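Polyphosphate:AMP phosphotransferase (Meiothermus ruber H328, PDB 5O6M) uses inorganic polyphosphate as phosphate donor to convert AMP to ADP and ADP to ATP, and also accepts other nucleoside mono- and diphosphates. Local coordinates at residues Glu44-Leu49 with Thr246-Ala251; Asp173-Arg178 with Glu198-Trp203. The protein carries 1 engineered substitution. All blocks are in the same frame, centred on the assembly; numbering follows the deposited sequence.

Interaction 1: Glu44-Leu49 with Thr246-Ala251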
loop_
_atom_site.group_PDB
_atom_site.type_symbol
_atom_site.label_atom_id
_atom_site.label_comp_id
_atom_site.label_asym_id
_atom_site.label_seq_id
_atom_site.Cartn_x
_atom_site.Cartn_y
_atom_site.Cartn_z
ATOM N N GLU D 44 21.137 -1.442 20.900
ATOM C CA GLU D 44 21.543 -0.586 19.790
ATOM C C GLU D 44 22.502 -1.323 18.865
ATOM O O GLU D 44 22.324 -1.339 17.643
ATOM C CB GLU D 44 22.193 0.698 20.315
ATOM C CG GLU D 44 21.247 1.656 21.027
ATOM C CD GLU D 44 21.963 2.870 21.609
ATOM O OE1 GLU D 44 21.320 3.638 22.359
ATOM O OE2 GLU D 44 23.167 3.056 21.317
ATOM N N LYS D 45 23.525 -1.956 19.443
ATOM C CA LYS D 45 24.550 -2.602 18.629
ATOM C C LYS D 45 24.006 -3.837 17.925
ATOM O O LYS D 45 24.394 -4.127 16.787
ATOM C CB LYS D 45 25.756 -2.956 19.502
ATOM C CG LYS D 45 27.073 -3.084 18.748
ATOM C CD LYS D 45 27.089 -4.312 17.852
ATOM C CE LYS D 45 28.488 -4.598 17.335
ATOM N NZ LYS D 45 28.528 -5.848 16.524
ATOM N N LEU D 46 23.111 -4.582 18.581
ATOM C CA LEU D 46 22.529 -5.763 17.942
ATOM C C LEU D 46 21.609 -5.374 16.791
ATOM O O LEU D 46 21.546 -6.075 15.771
ATOM C CB LEU D 46 21.778 -6.607 18.972
ATOM C CG LEU D 46 22.630 -7.430 19.940
ATOM C CD1 LEU D 46 21.880 -7.679 21.237
ATOM C CD2 LEU D 46 23.035 -8.747 19.299
ATOM N N GLN D 47 20.882 -4.263 16.937
ATOM C CA GLN D 47 20.020 -3.791 15.859
ATOM C C GLN D 47 20.831 -3.474 14.605
ATOM O O GLN D 47 20.418 -3.811 13.488
ATOM C CB GLN D 47 19.228 -2.570 16.326
ATOM C CG GLN D 47 18.230 -2.042 15.313
ATOM C CD GLN D 47 18.874 -1.164 14.260
ATOM O OE1 GLN D 47 18.468 -1.169 13.098
ATOM N NE2 GLN D 47 19.885 -0.403 14.664
ATOM N N GLU D 48 21.989 -2.826 14.769
ATOM C CA GLU D 48 22.821 -2.506 13.611
ATOM C C GLU D 48 23.281 -3.767 12.893
ATOM O O GLU D 48 23.383 -3.787 11.661
ATOM C CB GLU D 48 24.026 -1.665 14.039
ATOM C CG GLU D 48 23.669 -0.361 14.745
ATOM C CD GLU D 48 23.313 0.750 13.770
ATOM O OE1 GLU D 48 22.991 1.869 14.226
ATOM O OE2 GLU D 48 23.350 0.501 12.546
ATOM N N LEU D 49 23.557 -4.836 13.643
ATOM C CA LEU D 49 23.868 -6.117 13.014
ATOM C C LEU D 49 22.670 -6.645 12.231
ATOM O O LEU D 49 22.793 -7.008 11.055
ATOM C CB LEU D 49 24.319 -7.124 14.072
ATOM C CG LEU D 49 25.815 -7.454 14.078
ATOM C CD1 LEU D 49 26.149 -8.415 15.210
ATOM C CD2 LEU D 49 26.268 -8.018 12.734
ATOM N N THR D 246 17.189 -12.782 23.040
ATOM C CA THR D 246 16.640 -13.315 21.796
ATOM C C THR D 246 17.460 -12.854 20.594
ATOM O O THR D 246 17.767 -13.645 19.696
ATOM C CB THR D 246 15.175 -12.904 21.649
ATOM O OG1 THR D 246 14.445 -13.326 22.808
ATOM C CG2 THR D 246 14.563 -13.548 20.414
ATOM N N LEU D 247 17.806 -11.565 20.552
ATOM C CA LEU D 247 18.619 -11.058 19.449
ATOM C C LEU D 247 20.012 -11.682 19.453
ATOM O O LEU D 247 20.552 -12.013 18.390
ATOM C CB LEU D 247 18.701 -9.531 19.518
ATOM C CG LEU D 247 17.382 -8.816 19.219
ATOM C CD1 LEU D 247 17.507 -7.317 19.389
ATOM C CD2 LEU D 247 16.918 -9.153 17.807
ATOM N N GLU D 248 20.609 -11.856 20.639
ATOM C CA GLU D 248 21.903 -12.532 20.722
ATOM C C GLU D 248 21.824 -13.943 20.159
ATOM O O GLU D 248 22.755 -14.410 19.488
ATOM C CB GLU D 248 22.389 -12.577 22.173
ATOM C CG GLU D 248 22.641 -11.225 22.812
ATOM C CD GLU D 248 24.115 -10.853 22.822
ATOM O OE1 GLU D 248 24.864 -11.351 21.952
ATOM O OE2 GLU D 248 24.521 -10.066 23.705
ATOM N N GLY D 249 20.720 -14.643 20.428
ATOM C CA GLY D 249 20.556 -16.002 19.949
ATOM C C GLY D 249 20.561 -16.139 18.442
ATOM O O GLY D 249 20.776 -17.243 17.931
ATOM N N LEU D 250 20.341 -15.046 17.712
ATOM C CA LEU D 250 20.304 -15.152 16.258
ATOM C C LEU D 250 21.686 -15.296 15.639
ATOM O O LEU D 250 21.788 -15.712 14.479
ATOM C CB LEU D 250 19.591 -13.941 15.649
ATOM C CG LEU D 250 18.114 -13.739 16.004
ATOM C CD1 LEU D 250 17.596 -12.433 15.410
ATOM C CD2 LEU D 250 17.260 -14.919 15.538
ATOM N N ALA D 251 22.748 -14.968 16.380
ATOM C CA ALA D 251 24.119 -15.153 15.906
ATOM C C ALA D 251 24.343 -14.421 14.582
ATOM O O ALA D 251 24.847 -14.983 13.607
ATOM C CB ALA D 251 24.453 -16.639 15.779
#

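Interaction 2: Asp173-Arg178 with Glu198-Trp203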
loop_
_atom_site.group_PDB
_atom_site.type_symbol
_atom_site.label_atom_id
_atom_site.label_comp_id
_atom_site.label_asym_id
_atom_site.label_seq_id
_atom_site.Cartn_x
_atom_site.Cartn_y
_atom_site.Cartn_z
ATOM N N ASP D 173 -6.104 -1.229 40.213
ATOM C CA ASP D 173 -5.847 0.000 40.955
ATOM C C ASP D 173 -4.701 0.790 40.335
ATOM O O ASP D 173 -4.720 2.028 40.337
ATOM C CB ASP D 173 -5.550 -0.322 42.420
ATOM C CG ASP D 173 -4.847 0.816 43.138
ATOM O OD1 ASP D 173 -5.480 1.874 43.352
ATOM O OD2 ASP D 173 -3.660 0.650 43.493
ATOM N N GLU D 174 -3.691 0.097 39.800
ATOM C CA GLU D 174 -2.602 0.798 39.129
ATOM C C GLU D 174 -3.106 1.568 37.913
ATOM O O GLU D 174 -2.693 2.712 37.681
ATOM C CB GLU D 174 -1.499 -0.176 38.730
ATOM C CG GLU D 174 -0.387 0.501 37.949
ATOM C CD GLU D 174 0.356 1.536 38.776
ATOM O OE1 GLU D 174 0.360 1.418 40.018
ATOM O OE2 GLU D 174 0.918 2.480 38.182
ATOM N N GLN D 175 -3.994 0.963 37.123
ATOM C CA GLN D 175 -4.546 1.682 35.980
ATOM C C GLN D 175 -5.255 2.950 36.430
ATOM O O GLN D 175 -5.200 3.980 35.745
ATOM C CB GLN D 175 -5.513 0.793 35.199
ATOM C CG GLN D 175 -6.148 1.513 34.019
ATOM C CD GLN D 175 -7.244 0.714 33.344
ATOM O OE1 GLN D 175 -8.104 0.135 34.008
ATOM N NE2 GLN D 175 -7.214 0.676 32.017
ATOM N N ARG D 176 -5.924 2.898 37.585
ATOM C CA ARG D 176 -6.645 4.068 38.074
ATOM C C ARG D 176 -5.707 5.253 38.258
ATOM O O ARG D 176 -6.050 6.386 37.901
ATOM C CB ARG D 176 -7.357 3.737 39.386
ATOM C CG ARG D 176 -8.615 4.557 39.641
ATOM C CD ARG D 176 -8.549 5.322 40.962
ATOM N NE ARG D 176 -7.658 4.695 41.933
ATOM C CZ ARG D 176 -6.530 5.246 42.378
ATOM N NH1 ARG D 176 -6.159 6.445 41.949
ATOM N NH2 ARG D 176 -5.779 4.601 43.259
ATOM N N GLN D 177 -4.514 5.012 38.806
ATOM C CA GLN D 177 -3.567 6.104 39.016
ATOM C C GLN D 177 -3.073 6.669 37.691
ATOM O O GLN D 177 -3.056 7.890 37.493
ATOM C CB GLN D 177 -2.386 5.635 39.868
ATOM C CG GLN D 177 -2.769 4.968 41.173
ATOM C CD GLN D 177 -1.552 4.533 41.971
ATOM O OE1 GLN D 177 -1.482 3.404 42.458
ATOM N NE2 GLN D 177 -0.589 5.435 42.115
ATOM N N ARG D 178 -2.662 5.796 36.769
ATOM C CA ARG D 178 -2.131 6.276 35.498
ATOM C C ARG D 178 -3.188 7.048 34.716
ATOM O O ARG D 178 -2.886 8.083 34.112
ATOM C CB ARG D 178 -1.579 5.100 34.689
ATOM C CG ARG D 178 -0.519 4.325 35.458
ATOM C CD ARG D 178 0.261 3.346 34.600
ATOM N NE ARG D 178 1.348 2.749 35.373
ATOM C CZ ARG D 178 2.232 1.882 34.889
ATOM N NH1 ARG D 178 2.164 1.497 33.619
ATOM N NH2 ARG D 178 3.187 1.404 35.677
ATOM N N GLU D 198 -15.211 3.724 29.766
ATOM C CA GLU D 198 -16.071 2.595 29.425
ATOM C C GLU D 198 -15.282 1.296 29.330
ATOM O O GLU D 198 -15.800 0.229 29.678
ATOM C CB GLU D 198 -16.803 2.863 28.112
ATOM C CG GLU D 198 -17.820 3.987 28.185
ATOM C CD GLU D 198 -18.513 4.228 26.858
ATOM O OE1 GLU D 198 -18.105 3.611 25.851
ATOM O OE2 GLU D 198 -19.466 5.036 26.821
ATOM N N ASP D 199 -14.035 1.360 28.854
ATOM C CA ASP D 199 -13.194 0.167 28.853
ATOM C C ASP D 199 -12.756 -0.201 30.264
ATOM O O ASP D 199 -12.624 -1.389 30.581
ATOM C CB ASP D 199 -11.977 0.376 27.951
ATOM C CG ASP D 199 -12.332 0.349 26.472
ATOM O OD1 ASP D 199 -13.327 -0.312 26.103
ATOM O OD2 ASP D 199 -11.614 0.992 25.678
ATOM N N ARG D 200 -12.533 0.796 31.124
ATOM C CA ARG D 200 -12.167 0.506 32.506
ATOM C C ARG D 200 -13.319 -0.158 33.246
ATOM O O ARG D 200 -13.110 -1.084 34.037
ATOM C CB ARG D 200 -11.755 1.784 33.231
ATOM C CG ARG D 200 -11.699 1.583 34.724
ATOM C CD ARG D 200 -10.935 2.663 35.442
ATOM N NE ARG D 200 -10.989 2.423 36.878
ATOM C CZ ARG D 200 -10.144 1.630 37.526
ATOM N NH1 ARG D 200 -9.179 1.013 36.860
ATOM N NH2 ARG D 200 -10.264 1.454 38.833
ATOM N N ARG D 201 -14.539 0.318 33.007
ATOM C CA ARG D 201 -15.717 -0.293 33.609
ATOM C C ARG D 201 -15.840 -1.766 33.233
ATOM O O ARG D 201 -16.436 -2.549 33.984
ATOM C CB ARG D 201 -16.948 0.511 33.194
ATOM C CG ARG D 201 -18.283 -0.046 33.613
ATOM C CD ARG D 201 -19.380 0.788 32.978
ATOM N NE ARG D 201 -19.402 0.631 31.527
ATOM C CZ ARG D 201 -19.930 -0.407 30.886
ATOM N NH1 ARG D 201 -20.499 -1.392 31.567
ATOM N NH2 ARG D 201 -19.892 -0.454 29.561
ATOM N N LEU D 202 -15.288 -2.161 32.083
ATOM C CA LEU D 202 -15.263 -3.545 31.623
ATOM C C LEU D 202 -13.969 -4.275 31.993
ATOM O O LEU D 202 -13.619 -5.260 31.335
ATOM C CB LEU D 202 -15.468 -3.603 30.107
ATOM C CG LEU D 202 -16.815 -3.182 29.525
ATOM C CD1 LEU D 202 -16.672 -2.870 28.048
ATOM C CD2 LEU D 202 -17.847 -4.279 29.732
ATOM N N TRP D 203 -13.250 -3.806 33.015
ATOM C CA TRP D 203 -11.928 -4.349 33.327
ATOM C C TRP D 203 -11.916 -5.876 33.346
ATOM O O TRP D 203 -11.031 -6.509 32.759
ATOM C CB TRP D 203 -11.449 -3.805 34.673
ATOM C CG TRP D 203 -10.180 -4.438 35.162
ATOM C CD1 TRP D 203 -10.065 -5.605 35.858
ATOM C CD2 TRP D 203 -8.849 -3.917 35.032
ATOM N NE1 TRP D 203 -8.747 -5.859 36.145
ATOM C CE2 TRP D 203 -7.979 -4.836 35.654
ATOM C CE3 TRP D 203 -8.308 -2.770 34.443
ATOM C CZ2 TRP D 203 -6.600 -4.644 35.703
ATOM C CZ3 TRP D 203 -6.938 -2.580 34.496
ATOM C CH2 TRP D 203 -6.100 -3.512 35.120
#

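Interaction 1: Glu44-Leu49 with Thr246-Ala251
Leu46, on helix 29-53, reaches across to Leu247 and Glu248 near the C-terminal end of helix 232-249, and this single leucine carries almost the whole contact. Helix 29-53 leads into strand 57-64 of the sheet, and 246-251 rests on strand 161-169 through Thr246 and Leu250. Leu46 CA and Leu247 CA, the nearest pair of CA atoms, are 6.8 Å apart, a separation that one branched side chain can fill. With CG beside its backbone N and anti to the carbonyl carbon (chi1 -75°), Leu46 sends both methyls to the other helix. CD1 does most of the touching: it lies 4.1 Å from Leu247 CB on the buried side and 4.0 Å from Glu248 CG on the outer side. The close-packed part is therefore purely aliphatic, and Leu247, itself buried, suits a place that asks for bulk without polarity.

Toward solvent the contact thins out. Glu248 crosses Leu46 at about a right angle and bends at chi2 (-100°), which brings its methylene CG against the leucine while OE2 goes on to a salt bridge with Arg42 NH2, one turn earlier. Leu46 CD2 passes Glu248 OE1 at 4.1 Å, a distance of mere packing. An alanine in place of Leu46 would probably leave a gap between the helices, with Leu247 CB and Glu248 CG losing their apolar partner. No hydrogen bond joins 44-49 to 246-251, so their mutual hold depends on shape and the exclusion of water, and a directional polar link between these helices comes from Glu248 with Arg42.

Interaction 2: Asp173-Arg178 with Glu198-Trp203
A buried polar contact, built round Gln175, Arg200 and Trp203, joins helix 172-183 to the end of helix 195-201 and the first turn of helix 203-217. Gln175 has CG anti to its backbone N (chi1 178°) and runs on extended, which carries its amide oxygen to both the arginine and the edge of the indole. There OE1 accepts a hydrogen bond from Arg200 NH1 at 3.2 Å; the N-H...O angle of 140° makes it a bent one. The oxygen lies near the guanidinium plane, at its edge, although the amide and guanidinium planes are 74° apart. OE1 also lies near the plane of the indole at its edge, but its 2.9 Å from Trp203 CE3 is shorter than such a contact should be and is doubtful in detail. The other end of the amide is used as well, since Gln175 NE2 donates to the backbone oxygen of Asp66; with both ends engaged, the amide is unlikely to flip.

PPK2 enzymes have a P-loop kinase-like fold around a parallel sheet, and helix 172-183 follows its strand 161-169 directly. The Gln175 side chain is about 9 Å from the bound ATP, so the contact lies near the nucleotide but does not touch it.

Arg200 stretches straight from CG to NE beside Arg176, whose CG rests 3.6 Å from Arg200 NH2 over one guanidinium face. Aliphatic carbon thus covers part of that face, while Arg176 bends its own charged end back to Asp173, NH2 to OD1 at 2.7 Å in a salt bridge. Arg200 is long enough to serve several acceptors: NH1 also donates to the backbone oxygen of Lys172, and NH2 to that of Glu267 of the second subunit.

The two contacts lie on opposite sides of the chain's centre, with their centres 36 Å apart and their nearest atoms about 22 Å apart. Along the sequence 44-49 comes first, then both halves of interaction 2, and 246-251 last. Interaction 1 thus brings together an early and a late helix, whereas interaction 2 joins helices much closer in sequence, near the bound ATP. Strand 161-169 of the parallel sheet relates them: it leads into helix 172-183, and 246-251 packs on it. All four segments belong to the PPK2 family region, and both pairs meet the second subunit, interaction 1 through Lys45 and Glu48 beside the contact, interaction 2 through Arg200 and Arg176 themselves.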